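Dipeptidase (Streptococcus thermophilus, PDB 3PEB) is the N-terminal, creatinase/prolidase-type domain of a probable manganese-dependent peptide hydrolase of the M24B family. Local coordinates at residues D8-R11 with H12-E16; A22-D26 with P27-N31; D105-V109 with T110-G114. One frame throughout, in Å; residues are numbered along the deposited sequence. Where two conformers were deposited one is given.

All three contacts are local. Contact 1 is the body of helix 6-16. Contact 2 is the turn from strand 21-24 into helix 27-34, and contact 3 is the loop that starts helix 109-118. Contacts 1 and 2 have centres about 15 Å apart and touch where Ile10 CG2 lies 3.8 Å from Ala22 CB. Contacts 2 and 3 are closer, about 13 Å between centres, and are joined by a probable hydrogen bond of 2.6 Å between Ser25 OG and Asn106 OD1. Contacts 1 and 3 do not touch. The sodium ion about 8 Å from the Phe112 side chain, at Gln116 and Phe119, is not the family's manganese, which belongs to the C-terminal catalytic domain.

Contact 1: residues D8-R11 with H12-E16; sequences DRIR and HFLNE
Ile10 and Leu14 sit one helical turn apart in helix 6-16, and their side chains meet on its buried side. Leu14 can be followed outward from the backbone. Its CB rests 3.6 Å from Arg11 O. Leu14 CG comes next and lies 3.3 Å from Ile10 O. CG is placed beside the backbone N of Leu14 (chi1 -67°), which turns it back over the preceding turn. Leu14 CD1 then reaches Ile10 CG2 at 4.1 Å, the apolar contact between the two side chains. The two chains cross at a slant. Ile10 CG2 stands opposite its own backbone N, on the side from which Leu14 comes.

The backbone is a regular alpha-helix. Leu14 N donates to Ile10 O over 2.9 Å, with an N-H...O angle of 161°. The same i to i+4 bonding joins His12 to Asp8, Phe13 to Arg9 and Asn15 to Arg11. Ile10 O also lies near the plane of the Phe13 ring, at its edge.

About one turn apart, Asp8 and Arg11 form a salt bridge. Arg11 NH2 donates to Asp8 OD1 at 3.0 Å. The oxygen lies in the guanidinium plane but is met on the anti side of the carboxylate, 29° out of its plane. A bend of the Arg11 chain at chi3 brings the guanidinium to Asp8. Its NH1 makes a second salt bridge, to the sulfonate of a bound buffer molecule, probably from the crystallisation liquor, so the guanidinium is shared between two anions. Asn15 ND2 bonds to Glu51.

The helix packs against the central sheet and two other helices. Ile10 touches Val49 of strand 46-50, Leu33 of helix 27-34, and Ile130 and Met133 of helix 127-133. Phe13 stacks on Phe129 and meets Tyr101 edge-to-face.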
loop_
_atom_site.group_PDB
_atom_site.type_symbol
_atom_site.label_atom_id
_atom_site.label_comp_id
_atom_site.label_asym_id
_atom_site.label_seq_id
_atom_site.Cartn_x
_atom_site.Cartn_y
_atom_site.Cartn_z
ATOM N N ASP A 8 8.276 5.923 8.986
ATOM C CA ASP A 8 7.969 6.391 10.362
ATOM C C ASP A 8 7.006 7.589 10.336
ATOM O O ASP A 8 6.100 7.683 11.159
ATOM C CB ASP A 8 9.222 6.825 11.129
ATOM C CG ASP A 8 10.143 5.665 11.531
ATOM O OD1 ASP A 8 9.731 4.484 11.598
ATOM O OD2 ASP A 8 11.328 5.966 11.751
ATOM N N ARG A 9 7.219 8.504 9.386
ATOM C CA ARG A 9 6.393 9.702 9.270
ATOM C C ARG A 9 4.978 9.331 8.844
ATOM O O ARG A 9 4.030 9.906 9.325
ATOM C CB ARG A 9 6.993 10.711 8.285
ATOM C CG ARG A 9 8.170 11.492 8.839
ATOM C CD ARG A 9 8.409 12.764 8.038
ATOM N NE ARG A 9 9.426 12.582 7.019
ATOM C CZ ARG A 9 9.578 13.365 5.954
ATOM N NH1 ARG A 9 8.766 14.395 5.750
ATOM N NH2 ARG A 9 10.549 13.109 5.090
ATOM N N ILE A 10 4.848 8.360 7.935
ATOM C CA ILE A 10 3.520 7.855 7.530
ATOM C C ILE A 10 2.830 7.248 8.746
ATOM O O ILE A 10 1.650 7.501 8.981
ATOM C CB ILE A 10 3.579 6.795 6.401
ATOM C CG1 ILE A 10 4.071 7.436 5.093
ATOM C CG2 ILE A 10 2.162 6.131 6.205
ATOM C CD1 ILE A 10 2.975 8.206 4.291
ATOM N N ARG A 11 3.552 6.423 9.504
ATOM C CA ARG A 11 2.949 5.785 10.679
ATOM C C ARG A 11 2.538 6.811 11.754
ATOM O O ARG A 11 1.496 6.650 12.387
ATOM C CB ARG A 11 3.871 4.708 11.264
ATOM C CG ARG A 11 3.956 3.426 10.386
ATOM C CD ARG A 11 4.743 2.316 11.080
ATOM N NE ARG A 11 6.169 2.586 10.973
ATOM C CZ ARG A 11 6.983 2.083 10.053
ATOM N NH1 ARG A 11 6.564 1.208 9.151
ATOM N NH2 ARG A 11 8.261 2.436 10.059
ATOM N N HIS A 12 3.323 7.876 11.935
ATOM C CA HIS A 12 2.974 8.938 12.892
ATOM C C HIS A 12 1.672 9.623 12.460
ATOM O O HIS A 12 0.789 9.898 13.277
ATOM C CB HIS A 12 4.135 9.959 13.009
ATOM C CG HIS A 12 3.858 11.113 13.926
ATOM N ND1 HIS A 12 4.163 11.085 15.272
ATOM C CD2 HIS A 12 3.323 12.339 13.692
ATOM C CE1 HIS A 12 3.816 12.235 15.829
ATOM N NE2 HIS A 12 3.291 13.007 14.894
ATOM N N PHE A 13 1.576 9.923 11.172
ATOM C CA PHE A 13 0.379 10.530 10.611
ATOM C C PHE A 13 -0.847 9.638 10.810
ATOM O O PHE A 13 -1.907 10.130 11.219
ATOM C CB PHE A 13 0.585 10.812 9.123
ATOM C CG PHE A 13 -0.667 11.254 8.427
ATOM C CD1 PHE A 13 -1.510 10.337 7.865
ATOM C CD2 PHE A 13 -1.025 12.601 8.395
ATOM C CE1 PHE A 13 -2.697 10.754 7.207
ATOM C CE2 PHE A 13 -2.195 13.024 7.757
ATOM C CZ PHE A 13 -3.034 12.088 7.174
ATOM N N LEU A 14 -0.696 8.333 10.543
ATOM C CA LEU A 14 -1.804 7.393 10.736
ATOM C C LEU A 14 -2.272 7.416 12.193
ATOM O O LEU A 14 -3.489 7.513 12.496
ATOM C CB LEU A 14 -1.408 5.969 10.325
ATOM C CG LEU A 14 -1.138 5.717 8.841
ATOM C CD1 LEU A 14 -0.595 4.273 8.603
ATOM C CD2 LEU A 14 -2.482 5.980 8.093
ATOM N N ASN A 15 -1.298 7.342 13.093
ATOM C CA ASN A 15 -1.573 7.301 14.504
ATOM C C ASN A 15 -2.294 8.563 14.983
ATOM O O ASN A 15 -3.260 8.466 15.696
ATOM C CB ASN A 15 -0.257 7.065 15.272
ATOM C CG ASN A 15 -0.454 7.057 16.766
ATOM O OD1 ASN A 15 -0.172 8.044 17.417
ATOM N ND2 ASN A 15 -0.996 5.970 17.302
ATOM N N GLU A 16 -1.816 9.737 14.581
ATOM C CA GLU A 16 -2.483 11.011 14.886
ATOM C C GLU A 16 -3.964 11.026 14.431
ATOM O O GLU A 16 -4.810 11.666 15.056
ATOM C CB GLU A 16 -1.819 12.148 14.123
ATOM C CG GLU A 16 -0.548 12.725 14.648
ATOM C CD GLU A 16 -0.199 14.016 13.879
ATOM O OE1 GLU A 16 0.080 13.936 12.644
ATOM O OE2 GLU A 16 -0.248 15.094 14.492
#

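Contact 2: residues A22-D26 with P27-N31; sequences AIVSD and PVTVN
Asp26 and Val28 make the capping bond that starts helix 27-34. Val28 N donates to Asp26 OD1 over 3.0 Å, with an N-H...O angle of 149°. The N-H comes from above the carboxylate plane, 45° out of it. The Asp26 CG is turned to the side of its carbonyl carbon (chi1 -173°), which carries OD1 across to the first turn. The main chain adds a second bond, from Val30 N to Asp26 O at 2.9 Å. Its N-H arrives nearly in line with the Asp26 C=O.

Asp26 is thus the N-cap and forms an Asx turn, and Pro27 follows as the first residue of the helix. This is the beta-to-alpha connection at the end of strand 21-24. Glu103 helps to hold it: OE1 accepts from the backbone N of both Ser25 and Asp26, while OE2 pairs with Thr29 OG1. Beside that bond, Thr29 OG1 makes a van der Waals approach of 3.4 Å to Asp26 CB, the two side chains standing at about a right angle.

Among apolar contacts, Val24 CG1 meets Thr29 CG2 at 3.5 Å, tighter than usual for two carbons. The same Val24 methyl touches Val30 CG2 at 3.8 Å.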
loop_
_atom_site.group_PDB
_atom_site.type_symbol
_atom_site.label_atom_id
_atom_site.label_comp_id
_atom_site.label_asym_id
_atom_site.label_seq_id
_atom_site.Cartn_x
_atom_site.Cartn_y
_atom_site.Cartn_z
ATOM N N ALA A 22 -2.215 2.789 5.940
ATOM C CA ALA A 22 -2.161 3.544 4.677
ATOM C C ALA A 22 -1.949 2.563 3.522
ATOM O O ALA A 22 -1.074 1.688 3.580
ATOM C CB ALA A 22 -1.010 4.610 4.667
ATOM N N ILE A 23 -2.707 2.763 2.451
ATOM C CA ILE A 23 -2.528 1.990 1.221
ATOM C C ILE A 23 -1.986 2.947 0.185
ATOM O O ILE A 23 -2.691 3.853 -0.268
ATOM C CB ILE A 23 -3.861 1.354 0.711
ATOM C CG1 ILE A 23 -4.449 0.444 1.784
ATOM C CG2 ILE A 23 -3.603 0.559 -0.614
ATOM C CD1 ILE A 23 -5.830 -0.181 1.413
ATOM N N VAL A 24 -0.724 2.742 -0.179
ATOM C CA VAL A 24 -0.008 3.595 -1.103
ATOM C C VAL A 24 -0.024 2.909 -2.461
ATOM O O VAL A 24 0.379 1.749 -2.580
ATOM C CB VAL A 24 1.445 3.847 -0.597
ATOM C CG1 VAL A 24 2.277 4.669 -1.612
ATOM C CG2 VAL A 24 1.415 4.588 0.760
ATOM N N SER A 25 -0.509 3.631 -3.473
ATOM C CA SER A 25 -0.676 3.096 -4.801
ATOM C C SER A 25 0.134 3.792 -5.887
ATOM O O SER A 25 0.390 3.179 -6.931
ATOM C CB SER A 25 -2.158 3.144 -5.213
ATOM O OG SER A 25 -2.662 4.451 -5.123
ATOM N N ASP A 26 0.506 5.053 -5.687
ATOM C CA ASP A 26 1.202 5.814 -6.704
ATOM C C ASP A 26 2.630 5.307 -6.744
ATOM O O ASP A 26 3.311 5.323 -5.710
ATOM C CB ASP A 26 1.169 7.318 -6.340
ATOM C CG ASP A 26 1.732 8.192 -7.426
ATOM O OD1 ASP A 26 2.502 7.698 -8.282
ATOM O OD2 ASP A 26 1.352 9.377 -7.461
ATOM N N PRO A 27 3.095 4.818 -7.921
ATOM C CA PRO A 27 4.483 4.342 -8.003
ATOM C C PRO A 27 5.525 5.367 -7.597
ATOM O O PRO A 27 6.574 5.014 -7.025
ATOM C CB PRO A 27 4.641 3.965 -9.499
ATOM C CG PRO A 27 3.221 3.601 -9.915
ATOM C CD PRO A 27 2.377 4.645 -9.209
ATOM N N VAL A 28 5.242 6.636 -7.848
ATOM C CA VAL A 28 6.143 7.716 -7.435
ATOM C C VAL A 28 6.250 7.756 -5.896
ATOM O O VAL A 28 7.352 7.876 -5.340
ATOM C CB VAL A 28 5.675 9.062 -8.018
ATOM C CG1 VAL A 28 6.523 10.206 -7.491
ATOM C CG2 VAL A 28 5.717 9.015 -9.585
ATOM N N THR A 29 5.125 7.612 -5.211
ATOM C CA THR A 29 5.094 7.586 -3.734
ATOM C C THR A 29 5.749 6.324 -3.188
ATOM O O THR A 29 6.483 6.399 -2.176
ATOM C CB THR A 29 3.654 7.672 -3.182
ATOM O OG1 THR A 29 2.948 8.741 -3.832
ATOM C CG2 THR A 29 3.619 7.857 -1.640
ATOM N N VAL A 30 5.493 5.159 -3.822
ATOM C CA VAL A 30 6.149 3.941 -3.374
ATOM C C VAL A 30 7.678 4.134 -3.418
ATOM O O VAL A 30 8.376 3.822 -2.469
ATOM C CB VAL A 30 5.724 2.706 -4.178
ATOM C CG1 VAL A 30 6.592 1.516 -3.798
ATOM C CG2 VAL A 30 4.233 2.357 -3.930
ATOM N N ASN A 31 8.196 4.631 -4.535
ATOM C CA ASN A 31 9.637 4.880 -4.675
ATOM C C ASN A 31 10.130 5.908 -3.657
ATOM O O ASN A 31 11.182 5.736 -3.022
ATOM C CB ASN A 31 9.966 5.316 -6.116
ATOM C CG ASN A 31 11.466 5.430 -6.371
ATOM O OD1 ASN A 31 12.239 4.561 -6.001
ATOM N ND2 ASN A 31 11.870 6.514 -7.006
#

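Contact 3: residues D105-V109 with T110-G114; sequences DNLNV and TKFQG. With EDO (1,2-ethanediol), chain E.
Asn108 and Lys111 form the first shell of this contact. Asn108 is the N-cap of helix 109-118. Its OD1 accepts from Lys111 N over 2.9 Å, with an N-H...O angle of 161°, and the donor is tilted 23° from the amide carbonyl plane. Asn108 CG lies between its own backbone N and carbonyl carbon (chi1 67°), and this folds the amide back over the first turn. There Asn108 OD1 also comes within 3.2 Å of Lys111 CG. The two side chains stand at about a right angle.

Two main-chain bonds carry the turn onward. Phe112 N donates to Asn108 O, and Gln113 N to Val109 O. Gln113 CG slants past Val109 CG1 at 4.1 Å.

Leu107 adds apolar contacts. Its CD2 meets Lys111 CB at 3.8 Å. Its other methyl, CD1, lies 4.1 Å from Phe112 CD1, approaching the ring obliquely. The Phe112 ring in turn meets Phe123 edge-to-face, which ties the helix start to strand 122-125.

Further out, the extended Lys111 chain runs back along the loop. One water bridges it to Asn106: the water accepts from Lys111 NZ at 2.8 Å and donates to Asn106 OD1, the oxygen that also joins the turn at Ser25. Asn106 O accepts from a bound ethanediol, probably from the crystallisation liquor, whose carbon C2 also touches Asn108 CB.

Lys111 takes part in both polar and apolar contacts, its CB meeting the Leu107 methyl and the cap oxygen. The Asn108 amide satisfies a backbone N-H of the first turn without bringing a charge. Lys111 NZ donates to a water that passes a hydrogen bond on to the neutral Asn106 amide, so this link is hydrogen-bonded and not a salt bridge.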
loop_
_atom_site.group_PDB
_atom_site.type_symbol
_atom_site.label_atom_id
_atom_site.label_comp_id
_atom_site.label_asym_id
_atom_site.label_seq_id
_atom_site.Cartn_x
_atom_site.Cartn_y
_atom_site.Cartn_z
ATOM N N ASP A 105 -5.976 10.936 -5.340
ATOM C CA ASP A 105 -5.611 11.511 -6.624
ATOM C C ASP A 105 -5.010 10.454 -7.552
ATOM O O ASP A 105 -4.984 10.647 -8.763
ATOM C CB ASP A 105 -4.631 12.700 -6.475
ATOM C CG ASP A 105 -5.299 14.000 -6.041
ATOM O OD1 ASP A 105 -6.483 14.035 -5.619
ATOM O OD2 ASP A 105 -4.595 15.035 -6.107
ATOM N N ASN A 106 -4.564 9.323 -7.022
ATOM C CA ASN A 106 -3.908 8.303 -7.815
ATOM C C ASN A 106 -4.821 7.114 -8.142
ATOM O O ASN A 106 -4.818 6.632 -9.266
ATOM C CB ASN A 106 -2.642 7.759 -7.127
ATOM C CG ASN A 106 -2.010 6.599 -7.895
ATOM O OD1 ASN A 106 -2.140 5.436 -7.514
ATOM N ND2 ASN A 106 -1.359 6.922 -9.031
ATOM N N LEU A 107 -5.539 6.617 -7.148
ATOM C CA LEU A 107 -6.415 5.465 -7.320
ATOM C C LEU A 107 -7.539 5.773 -8.277
ATOM O O LEU A 107 -8.212 6.785 -8.140
ATOM C CB LEU A 107 -7.100 5.056 -6.029
ATOM C CG LEU A 107 -6.409 4.266 -4.983
ATOM C CD1 LEU A 107 -7.427 4.087 -3.820
ATOM C CD2 LEU A 107 -5.818 2.911 -5.494
ATOM N N ASN A 108 -7.728 4.919 -9.260
ATOM C CA ASN A 108 -8.936 4.981 -10.063
ATOM C C ASN A 108 -10.082 4.288 -9.353
ATOM O O ASN A 108 -9.870 3.631 -8.350
ATOM C CB ASN A 108 -8.698 4.544 -11.506
ATOM C CG ASN A 108 -8.364 3.068 -11.641
ATOM O OD1 ASN A 108 -8.487 2.318 -10.697
ATOM N ND2 ASN A 108 -7.891 2.678 -12.824
ATOM N N VAL A 109 -11.291 4.458 -9.857
ATOM C CA VAL A 109 -12.477 3.913 -9.201
ATOM C C VAL A 109 -12.442 2.366 -9.236
ATOM O O VAL A 109 -12.826 1.721 -8.260
ATOM C CB VAL A 109 -13.754 4.484 -9.811
ATOM C CG1 VAL A 109 -15.010 3.722 -9.311
ATOM C CG2 VAL A 109 -13.861 6.006 -9.495
ATOM N N THR A 110 -11.910 1.803 -10.309
ATOM C CA THR A 110 -11.780 0.338 -10.431
ATOM C C THR A 110 -10.932 -0.233 -9.280
ATOM O O THR A 110 -11.336 -1.176 -8.622
ATOM C CB THR A 110 -11.160 -0.018 -11.795
ATOM O OG1 THR A 110 -12.003 0.513 -12.820
ATOM C CG2 THR A 110 -11.000 -1.549 -11.971
ATOM N N LYS A 111 -9.780 0.374 -8.998
ATOM C CA LYS A 111 -8.922 -0.096 -7.929
ATOM C C LYS A 111 -9.536 0.173 -6.561
ATOM O O LYS A 111 -9.427 -0.632 -5.637
ATOM C CB LYS A 111 -7.532 0.570 -8.014
ATOM C CG LYS A 111 -6.683 0.108 -9.209
ATOM C CD LYS A 111 -5.285 0.752 -9.132
ATOM C CE LYS A 111 -4.439 0.388 -10.364
ATOM N NZ LYS A 111 -3.020 0.801 -10.073
ATOM N N PHE A 112 -10.172 1.323 -6.416
ATOM C CA PHE A 112 -10.848 1.644 -5.175
ATOM C C PHE A 112 -11.938 0.591 -4.866
ATOM O O PHE A 112 -12.045 0.113 -3.698
ATOM C CB PHE A 112 -11.413 3.058 -5.267
ATOM C CG PHE A 112 -12.092 3.535 -4.021
ATOM C CD1 PHE A 112 -11.389 3.650 -2.839
ATOM C CD2 PHE A 112 -13.422 3.892 -4.031
ATOM C CE1 PHE A 112 -12.015 4.111 -1.674
ATOM C CE2 PHE A 112 -14.051 4.348 -2.869
ATOM C CZ PHE A 112 -13.333 4.452 -1.690
ATOM N N GLN A 113 -12.739 0.245 -5.873
ATOM C CA GLN A 113 -13.770 -0.795 -5.723
ATOM C C GLN A 113 -13.143 -2.159 -5.365
ATOM O O GLN A 113 -13.633 -2.847 -4.467
ATOM C CB GLN A 113 -14.702 -0.860 -6.953
ATOM C CG GLN A 113 -15.584 0.375 -7.002
ATOM C CD GLN A 113 -16.785 0.261 -7.919
ATOM O OE1 GLN A 113 -17.780 0.980 -7.720
ATOM N NE2 GLN A 113 -16.718 -0.628 -8.913
ATOM N N GLY A 114 -12.015 -2.489 -5.990
ATOM C CA GLY A 114 -11.278 -3.721 -5.657
ATOM C C GLY A 114 -10.854 -3.723 -4.197
ATOM O O GLY A 114 -11.086 -4.705 -3.486
HETATM C C1 EDO E . -6.016 8.205 -11.814
HETATM O O1 EDO E . -4.604 8.014 -11.682
HETATM C C2 EDO E . -6.617 7.181 -12.765
HETATM O O2 EDO E . -6.582 7.653 -14.115
HETATM O O HOH W 1 -3.026 3.380 -9.035
#